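Local coordinates for protein SsfX3 (Streptomyces sp. SF2575, PDB 3SKV) that probably transfers a salicylyl group onto a tetracycline intermediate in an antibiotic biosynthetic pathway, acting as an acyltransferase with a GDSL/SGNH fold, at residues A[117-125]-A[131-139]; A[156-164]-A[196-207]. The protein carries 1 engineered substitution. All blocks are in the same frame, centred on the assembly; numbering follows the deposited sequence.

Contact 1 of 2, residues A[117-125]-A[131-139]; sequences EPALLDVLV and RTVELKLDA
A beta hairpin of the N-terminal jelly-roll domain brings strand 120-125 against strand 131-134, pairing Leu120 with Glu134, Leu121 with Val133, Asp122 with Thr132 and Val123 with Arg131. The two strands run antiparallel at 155°. Leu121 and Val133 exchange two backbone bonds, the Val133 N to Leu121 O one being 2.8 Å long, and Val123 and Arg131 form the next such hydrogen-bonded pair toward the turn. Farther from the turn, Leu135 N gives an almost straight bond of 2.7 Å to Ala119 O (176° at the hydrogen).

On one face the apolar side chains of Leu121, Val123 and Val133 turn toward strand 141-145, meeting Leu143 and Val145, so this face packs inside the jelly roll. Val123 CG2 and Val133 CG2 lie 4.1 Å apart on a diagonal. Leu121 CB is 4.0 Å from Leu135 CD2, while Leu135 CB rests on Ala119 CB (3.8 Å) and its side chain also touches Tyr100 and Pro160. The end of the Arg131 side chain leads away from strand 120-125, and its NH2 is bonded to Asp146 O.

The opposite face carries Leu120, Glu134, Asp122 and Thr132. Leu120 and Glu134 run alongside each other, Leu120 CD2 against the aliphatic Glu134 CG at 3.7 Å. Asp122 and Thr132 also point the same way. The other carboxylate oxygen, Asp122 OD2, bonds to both Ser203 OG and Ser205 OG, a pair of grips that would fix the carboxylate's rotation. Thr132 holds its hydroxyl anti to its own carbonyl carbon (chi1 -58°), which brings OG1 within 3.1 Å of Asp122 OD1, giving its proton from above the carboxylate plane.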
loop_
_atom_site.group_PDB
_atom_site.type_symbol
_atom_site.label_atom_id
_atom_site.label_comp_id
_atom_site.label_asym_id
_atom_site.label_seq_id
_atom_site.Cartn_x
_atom_site.Cartn_y
_atom_site.Cartn_z
ATOM N N GLU A 117 14.433 -11.455 -3.051
ATOM C CA GLU A 117 13.050 -10.983 -2.915
ATOM C C GLU A 117 12.015 -11.897 -3.649
ATOM O O GLU A 117 11.684 -11.631 -4.811
ATOM C CB GLU A 117 12.911 -9.481 -3.288
ATOM C CG GLU A 117 13.659 -9.036 -4.547
ATOM C CD GLU A 117 13.497 -7.593 -5.011
ATOM O OE1 GLU A 117 12.539 -6.915 -4.573
ATOM O OE2 GLU A 117 14.320 -7.152 -5.848
ATOM N N PRO A 118 11.503 -12.982 -2.988
ATOM C CA PRO A 118 10.543 -13.888 -3.666
ATOM C C PRO A 118 9.228 -13.247 -4.114
ATOM O O PRO A 118 8.584 -12.520 -3.345
ATOM C CB PRO A 118 10.302 -14.998 -2.632
ATOM C CG PRO A 118 10.640 -14.368 -1.311
ATOM C CD PRO A 118 11.795 -13.451 -1.615
ATOM N N ALA A 119 8.843 -13.516 -5.372
ATOM C CA ALA A 119 7.620 -12.988 -5.984
ATOM C C ALA A 119 6.418 -13.837 -5.559
ATOM O O ALA A 119 6.219 -14.949 -6.060
ATOM C CB ALA A 119 7.765 -12.969 -7.495
ATOM N N LEU A 120 5.650 -13.328 -4.585
ATOM C CA LEU A 120 4.492 -14.045 -4.048
ATOM C C LEU A 120 3.170 -13.362 -4.357
ATOM O O LEU A 120 3.102 -12.145 -4.486
ATOM C CB LEU A 120 4.623 -14.326 -2.531
ATOM C CG LEU A 120 5.897 -15.072 -2.034
ATOM C CD1 LEU A 120 6.018 -14.976 -0.525
ATOM C CD2 LEU A 120 5.931 -16.550 -2.508
ATOM N N LEU A 121 2.134 -14.176 -4.486
ATOM C CA LEU A 121 0.760 -13.820 -4.753
ATOM C C LEU A 121 -0.005 -14.604 -3.693
ATOM O O LEU A 121 0.224 -15.806 -3.511
ATOM C CB LEU A 121 0.407 -14.296 -6.192
ATOM C CG LEU A 121 -1.017 -14.177 -6.842
ATOM C CD1 LEU A 121 -2.137 -14.745 -6.018
ATOM C CD2 LEU A 121 -1.270 -12.864 -7.495
ATOM N N ASP A 122 -0.881 -13.915 -2.958
ATOM C CA ASP A 122 -1.690 -14.569 -1.944
ATOM C C ASP A 122 -3.085 -14.777 -2.449
ATOM O O ASP A 122 -3.639 -13.906 -3.125
ATOM C CB ASP A 122 -1.716 -13.771 -0.639
ATOM C CG ASP A 122 -0.478 -13.947 0.230
ATOM O OD1 ASP A 122 0.365 -14.818 -0.100
ATOM O OD2 ASP A 122 -0.353 -13.218 1.249
ATOM N N VAL A 123 -3.649 -15.943 -2.111
ATOM C CA VAL A 123 -5.019 -16.314 -2.427
ATOM C C VAL A 123 -5.740 -16.438 -1.073
ATOM O O VAL A 123 -5.425 -17.315 -0.252
ATOM C CB VAL A 123 -5.124 -17.611 -3.292
ATOM C CG1 VAL A 123 -6.567 -17.897 -3.679
ATOM C CG2 VAL A 123 -4.243 -17.533 -4.549
ATOM N N LEU A 124 -6.681 -15.518 -0.832
ATOM C CA LEU A 124 -7.501 -15.536 0.368
ATOM C C LEU A 124 -8.885 -16.020 0.002
ATOM O O LEU A 124 -9.403 -15.660 -1.065
ATOM C CB LEU A 124 -7.567 -14.158 1.023
ATOM C CG LEU A 124 -6.508 -13.859 2.078
ATOM C CD1 LEU A 124 -5.131 -13.740 1.469
ATOM C CD2 LEU A 124 -6.853 -12.611 2.815
ATOM N N VAL A 125 -9.462 -16.878 0.848
ATOM C CA VAL A 125 -10.801 -17.416 0.653
ATOM C C VAL A 125 -11.597 -17.046 1.904
ATOM O O VAL A 125 -11.277 -17.519 2.994
ATOM C CB VAL A 125 -10.779 -18.944 0.369
ATOM C CG1 VAL A 125 -12.196 -19.527 0.369
ATOM C CG2 VAL A 125 -10.074 -19.241 -0.951
ATOM N N ARG A 131 -3.639 -19.980 -0.111
ATOM C CA ARG A 131 -2.438 -20.324 -0.885
ATOM C C ARG A 131 -1.537 -19.145 -1.110
ATOM O O ARG A 131 -1.993 -18.080 -1.536
ATOM C CB ARG A 131 -2.835 -20.915 -2.270
ATOM C CG ARG A 131 -1.746 -21.721 -3.017
ATOM C CD ARG A 131 -1.629 -23.153 -2.525
ATOM N NE ARG A 131 -2.939 -23.676 -2.117
ATOM C CZ ARG A 131 -3.736 -24.391 -2.906
ATOM N NH1 ARG A 131 -3.341 -24.733 -4.128
ATOM N NH2 ARG A 131 -4.919 -24.796 -2.469
ATOM N N THR A 132 -0.242 -19.352 -0.878
ATOM C CA THR A 132 0.799 -18.393 -1.224
ATOM C C THR A 132 1.408 -19.038 -2.468
ATOM O O THR A 132 1.756 -20.207 -2.427
ATOM C CB THR A 132 1.751 -18.114 -0.054
ATOM O OG1 THR A 132 0.998 -17.631 1.058
ATOM C CG2 THR A 132 2.781 -17.051 -0.387
ATOM N N VAL A 133 1.414 -18.322 -3.591
ATOM C CA VAL A 133 1.871 -18.809 -4.898
ATOM C C VAL A 133 3.171 -18.107 -5.273
ATOM O O VAL A 133 3.247 -16.880 -5.199
ATOM C CB VAL A 133 0.763 -18.573 -5.983
ATOM C CG1 VAL A 133 1.111 -19.209 -7.329
ATOM C CG2 VAL A 133 -0.597 -19.072 -5.510
ATOM N N GLU A 134 4.184 -18.881 -5.710
ATOM C CA GLU A 134 5.462 -18.308 -6.144
ATOM C C GLU A 134 5.330 -17.968 -7.620
ATOM O O GLU A 134 4.991 -18.846 -8.417
ATOM C CB GLU A 134 6.643 -19.269 -5.905
ATOM C CG GLU A 134 6.906 -19.579 -4.441
ATOM C CD GLU A 134 7.968 -20.630 -4.193
ATOM O OE1 GLU A 134 7.738 -21.810 -4.548
ATOM O OE2 GLU A 134 9.018 -20.280 -3.606
ATOM N N LEU A 135 5.564 -16.704 -7.984
ATOM C CA LEU A 135 5.425 -16.242 -9.366
ATOM C C LEU A 135 6.686 -16.378 -10.231
ATOM O O LEU A 135 7.807 -16.208 -9.742
ATOM C CB LEU A 135 4.974 -14.764 -9.388
ATOM C CG LEU A 135 3.627 -14.399 -8.765
ATOM C CD1 LEU A 135 3.457 -12.917 -8.770
ATOM C CD2 LEU A 135 2.472 -15.023 -9.510
ATOM N N LYS A 136 6.474 -16.592 -11.540
ATOM C CA LYS A 136 7.530 -16.619 -12.546
ATOM C C LYS A 136 7.704 -15.172 -13.046
ATOM O O LYS A 136 6.715 -14.497 -13.329
ATOM C CB LYS A 136 7.158 -17.569 -13.702
ATOM C CG LYS A 136 8.379 -18.181 -14.347
ATOM C CD LYS A 136 8.273 -18.306 -15.863
ATOM C CE LYS A 136 9.624 -18.466 -16.540
ATOM N NZ LYS A 136 10.502 -17.259 -16.405
ATOM N N LEU A 137 8.945 -14.692 -13.131
ATOM C CA LEU A 137 9.220 -13.309 -13.560
ATOM C C LEU A 137 9.492 -13.150 -15.038
ATOM O O LEU A 137 10.060 -14.056 -15.653
ATOM C CB LEU A 137 10.411 -12.707 -12.781
ATOM C CG LEU A 137 10.211 -12.421 -11.304
ATOM C CD1 LEU A 137 11.283 -11.492 -10.807
ATOM C CD2 LEU A 137 8.841 -11.822 -11.029
ATOM N N ASP A 138 9.144 -11.957 -15.579
ATOM C CA ASP A 138 9.371 -11.490 -16.957
ATOM C C ASP A 138 9.030 -12.536 -18.027
ATOM O O ASP A 138 9.822 -12.810 -18.947
ATOM C CB ASP A 138 10.811 -10.937 -17.120
ATOM C CG ASP A 138 11.239 -9.942 -16.046
ATOM O OD1 ASP A 138 10.467 -8.990 -15.765
ATOM O OD2 ASP A 138 12.354 -10.100 -15.500
ATOM N N ALA A 139 7.843 -13.135 -17.885
ATOM C CA ALA A 139 7.377 -14.183 -18.778
ATOM C C ALA A 139 5.861 -14.238 -18.787
ATOM O O ALA A 139 5.221 -13.938 -17.774
ATOM C CB ALA A 139 7.925 -15.525 -18.313
#

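Contact 2 of 2, residues A[156-164]-A[196-207]; sequences ELWLPTLLQ and CHGRGAASPSRT
Trp158, at the end of strand 153-158, lays its indole against Ser205 and Pro204, where the jelly-roll domain meets the loop that follows the GDSI motif of the hydrolase-like domain. Ser205 CB sits over the five-membered ring, 3.9 Å from its centroid, a CH-pi contact only 12° off the ring normal. The indole is steadied from its own strand, since Trp158 NE1 bonds to Glu156 OE1 at 3.1 Å. The next residue takes part through its backbone, Leu159 O meeting Pro204 CB at 3.5 Å.

Past Pro160 the chain turns Thr161 into the loop. With chi1 at 49°, its hydroxyl stands between its own backbone N and carbonyl carbon, and Gly198 CA packs alongside; with no side chain there, OG1 comes within 3.4 Å of that CA. The other branch, Thr161 CG2, packs on Pro204 CB and meets Thr207 CG2 tip to tip at 4.1 Å. Leu162 CD2 then presses on Cys196 CB (3.5 Å), and both its methyls lie near NH1 of the less well ordered Arg199, whose side chain crosses it at about a right angle.

The Ser205 hydroxyl bonds to Asp122, and Thr207 OG1 caps helix 208-216 at Ala210 N. Adhesion between these two segments is therefore van der Waals and CH-pi, which implies matching by shape, while neighbouring strand 120-125 supplies a polar tie to the loop.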
loop_
_atom_site.group_PDB
_atom_site.type_symbol
_atom_site.label_atom_id
_atom_site.label_comp_id
_atom_site.label_asym_id
_atom_site.label_seq_id
_atom_site.Cartn_x
_atom_site.Cartn_y
_atom_site.Cartn_z
ATOM N N GLU A 156 -10.004 -13.520 -2.911
ATOM C CA GLU A 156 -9.194 -12.299 -3.014
ATOM C C GLU A 156 -7.804 -12.719 -3.427
ATOM O O GLU A 156 -7.172 -13.554 -2.764
ATOM C CB GLU A 156 -9.103 -11.492 -1.703
ATOM C CG GLU A 156 -10.404 -11.235 -0.957
ATOM C CD GLU A 156 -10.259 -10.806 0.498
ATOM O OE1 GLU A 156 -9.237 -10.166 0.838
ATOM O OE2 GLU A 156 -11.183 -11.087 1.296
ATOM N N LEU A 157 -7.341 -12.167 -4.531
ATOM C CA LEU A 157 -5.992 -12.391 -5.052
ATOM C C LEU A 157 -5.196 -11.131 -4.694
ATOM O O LEU A 157 -5.471 -10.061 -5.251
ATOM C CB LEU A 157 -6.047 -12.568 -6.588
ATOM C CG LEU A 157 -6.053 -13.995 -7.161
ATOM C CD1 LEU A 157 -6.971 -14.927 -6.388
ATOM C CD2 LEU A 157 -6.462 -13.976 -8.591
ATOM N N TRP A 158 -4.305 -11.234 -3.696
ATOM C CA TRP A 158 -3.464 -10.125 -3.268
ATOM C C TRP A 158 -2.223 -10.158 -4.112
ATOM O O TRP A 158 -1.363 -11.037 -3.971
ATOM C CB TRP A 158 -3.106 -10.253 -1.798
ATOM C CG TRP A 158 -4.229 -9.891 -0.905
ATOM C CD1 TRP A 158 -5.368 -10.608 -0.673
ATOM C CD2 TRP A 158 -4.276 -8.761 -0.026
ATOM N NE1 TRP A 158 -6.151 -9.961 0.263
ATOM C CE2 TRP A 158 -5.506 -8.826 0.675
ATOM C CE3 TRP A 158 -3.423 -7.668 0.195
ATOM C CZ2 TRP A 158 -5.890 -7.855 1.593
ATOM C CZ3 TRP A 158 -3.835 -6.679 1.058
ATOM C CH2 TRP A 158 -5.040 -6.789 1.772
ATOM N N LEU A 159 -2.154 -9.217 -5.016
ATOM C CA LEU A 159 -1.100 -9.078 -6.017
ATOM C C LEU A 159 0.271 -8.774 -5.392
ATOM O O LEU A 159 0.309 -8.222 -4.288
ATOM C CB LEU A 159 -1.526 -8.007 -7.056
ATOM C CG LEU A 159 -2.914 -8.203 -7.767
ATOM C CD1 LEU A 159 -2.988 -7.358 -9.044
ATOM C CD2 LEU A 159 -3.155 -9.678 -8.158
ATOM N N PRO A 160 1.390 -9.171 -6.058
ATOM C CA PRO A 160 2.727 -8.919 -5.497
ATOM C C PRO A 160 3.029 -7.454 -5.194
ATOM O O PRO A 160 2.585 -6.552 -5.897
ATOM C CB PRO A 160 3.671 -9.518 -6.553
ATOM C CG PRO A 160 2.870 -9.498 -7.813
ATOM C CD PRO A 160 1.500 -9.863 -7.363
ATOM N N THR A 161 3.809 -7.248 -4.138
ATOM C CA THR A 161 4.157 -5.955 -3.560
ATOM C C THR A 161 5.249 -5.109 -4.209
ATOM O O THR A 161 5.143 -3.880 -4.172
ATOM C CB THR A 161 4.309 -6.062 -2.033
ATOM O OG1 THR A 161 5.157 -7.166 -1.724
ATOM C CG2 THR A 161 2.974 -6.227 -1.314
ATOM N N LEU A 162 6.301 -5.714 -4.762
ATOM C CA LEU A 162 7.401 -4.926 -5.346
ATOM C C LEU A 162 7.557 -5.139 -6.865
ATOM O O LEU A 162 8.652 -4.956 -7.422
ATOM C CB LEU A 162 8.709 -5.262 -4.587
ATOM C CG LEU A 162 8.646 -5.086 -3.056
ATOM C CD1 LEU A 162 9.616 -6.030 -2.329
ATOM C CD2 LEU A 162 8.784 -3.619 -2.662
ATOM N N LEU A 163 6.446 -5.504 -7.526
ATOM C CA LEU A 163 6.408 -5.866 -8.926
ATOM C C LEU A 163 5.250 -5.235 -9.661
ATOM O O LEU A 163 4.194 -4.999 -9.081
ATOM C CB LEU A 163 6.146 -7.382 -8.957
ATOM C CG LEU A 163 7.266 -8.412 -9.185
ATOM C CD1 LEU A 163 8.506 -8.148 -8.367
ATOM C CD2 LEU A 163 6.756 -9.783 -8.835
ATOM N N GLN A 164 5.396 -5.106 -10.977
ATOM C CA GLN A 164 4.299 -4.720 -11.857
ATOM C C GLN A 164 3.655 -6.060 -12.265
ATOM O O GLN A 164 4.355 -6.983 -12.670
ATOM C CB GLN A 164 4.804 -3.967 -13.088
ATOM C CG GLN A 164 5.363 -2.599 -12.762
ATOM C CD GLN A 164 5.895 -1.897 -13.991
ATOM O OE1 GLN A 164 5.384 -2.031 -15.111
ATOM N NE2 GLN A 164 6.892 -1.063 -13.789
ATOM N N CYS A 196 9.633 0.682 1.272
ATOM C CA CYS A 196 8.709 -0.191 0.576
ATOM C C CYS A 196 8.164 -1.126 1.634
ATOM O O CYS A 196 8.930 -1.734 2.397
ATOM C CB CYS A 196 9.425 -0.959 -0.529
ATOM S SG CYS A 196 10.401 0.086 -1.647
ATOM N N HIS A 197 6.840 -1.203 1.708
ATOM C CA HIS A 197 6.152 -2.006 2.709
ATOM C C HIS A 197 6.113 -3.491 2.456
ATOM O O HIS A 197 5.800 -4.248 3.374
ATOM C CB HIS A 197 4.757 -1.448 2.976
ATOM C CG HIS A 197 4.782 -0.043 3.501
ATOM N ND1 HIS A 197 5.657 0.339 4.513
ATOM C CD2 HIS A 197 4.023 1.016 3.155
ATOM C CE1 HIS A 197 5.388 1.607 4.752
ATOM N NE2 HIS A 197 4.415 2.060 3.954
ATOM N N GLY A 198 6.421 -3.912 1.234
ATOM C CA GLY A 198 6.410 -5.333 0.900
ATOM C C GLY A 198 7.601 -6.064 1.481
ATOM O O GLY A 198 7.541 -7.269 1.689
ATOM N N ARG A 199 8.679 -5.315 1.773
ATOM C CA ARG A 199 9.921 -5.839 2.291
ATOM C C ARG A 199 9.810 -6.385 3.730
ATOM O O ARG A 199 9.356 -5.678 4.653
ATOM C CB ARG A 199 11.044 -4.805 2.131
ATOM C CG ARG A 199 12.437 -5.440 2.111
ATOM C CD ARG A 199 12.898 -5.794 0.708
ATOM N NE ARG A 199 13.647 -4.705 0.078
ATOM C CZ ARG A 199 13.110 -3.749 -0.679
ATOM N NH1 ARG A 199 11.802 -3.724 -0.902
ATOM N NH2 ARG A 199 13.877 -2.806 -1.210
ATOM N N GLY A 200 10.210 -7.652 3.879
ATOM C CA GLY A 200 10.198 -8.363 5.156
ATOM C C GLY A 200 8.860 -8.996 5.492
ATOM O O GLY A 200 8.782 -9.821 6.405
ATOM N N ALA A 201 7.790 -8.629 4.767
ATOM C CA ALA A 201 6.493 -9.244 5.034
ATOM C C ALA A 201 6.526 -10.712 4.555
ATOM O O ALA A 201 7.234 -11.054 3.588
ATOM C CB ALA A 201 5.376 -8.463 4.351
ATOM N N ALA A 202 5.816 -11.583 5.286
ATOM C CA ALA A 202 5.744 -13.010 4.973
ATOM C C ALA A 202 5.199 -13.233 3.551
ATOM O O ALA A 202 5.735 -14.057 2.803
ATOM C CB ALA A 202 4.883 -13.720 6.005
ATOM N N SER A 203 4.186 -12.454 3.163
ATOM C CA SER A 203 3.539 -12.531 1.849
ATOM C C SER A 203 2.692 -11.254 1.629
ATOM O O SER A 203 2.522 -10.505 2.599
ATOM C CB SER A 203 2.691 -13.805 1.767
ATOM O OG SER A 203 1.673 -13.869 2.754
ATOM N N PRO A 204 2.130 -10.966 0.412
ATOM C CA PRO A 204 1.381 -9.681 0.227
ATOM C C PRO A 204 0.222 -9.354 1.167
ATOM O O PRO A 204 -0.041 -8.173 1.411
ATOM C CB PRO A 204 0.928 -9.721 -1.239
ATOM C CG PRO A 204 1.843 -10.695 -1.894
ATOM C CD PRO A 204 2.250 -11.699 -0.871
ATOM N N SER A 205 -0.509 -10.382 1.654
ATOM C CA SER A 205 -1.642 -10.160 2.554
ATOM C C SER A 205 -1.136 -10.026 3.996
ATOM O O SER A 205 -1.928 -9.795 4.915
ATOM C CB SER A 205 -2.679 -11.275 2.425
ATOM O OG SER A 205 -2.157 -12.508 2.891
ATOM N N ARG A 206 0.199 -10.098 4.179
ATOM C CA ARG A 206 0.775 -10.028 5.512
ATOM C C ARG A 206 1.704 -8.847 5.762
ATOM O O ARG A 206 2.527 -8.900 6.682
ATOM C CB ARG A 206 1.321 -11.394 5.943
ATOM C CG ARG A 206 0.199 -12.400 6.284
ATOM C CD ARG A 206 0.711 -13.766 6.681
ATOM N NE ARG A 206 1.154 -14.486 5.482
ATOM C CZ ARG A 206 1.851 -15.622 5.488
ATOM N NH1 ARG A 206 2.195 -16.194 6.640
ATOM N NH2 ARG A 206 2.218 -16.189 4.345
ATOM N N THR A 207 1.530 -7.741 4.986
ATOM C CA THR A 207 2.255 -6.491 5.240
ATOM C C THR A 207 1.519 -5.850 6.425
ATOM O O THR A 207 0.372 -6.229 6.702
ATOM C CB THR A 207 2.275 -5.538 4.019
ATOM O OG1 THR A 207 0.945 -5.142 3.702
ATOM C CG2 THR A 207 2.937 -6.147 2.789
#

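Followed from the N terminus, the chain closes contact 1 first, folding 131-139 back on 117-125 through a tight turn to make a hairpin of the jelly roll. Contact 2 opens only afterwards and closes a much longer loop, through strand 164-172 and the first strand of the parallel sheet, 187-192, before 196-207 returns to 156-164. The two are in series, neither nested nor crossed, with centres about 9 Å apart. Strand 153-158 pairs with strand 120-125, so 117-125 and 156-164 are neighbours in one sheet, onto which loop 196-207 packs. Leu120 O of contact 1 rests on Pro204 CG and Pro160 CB of contact 2, joining the hairpin to the GDSL domain.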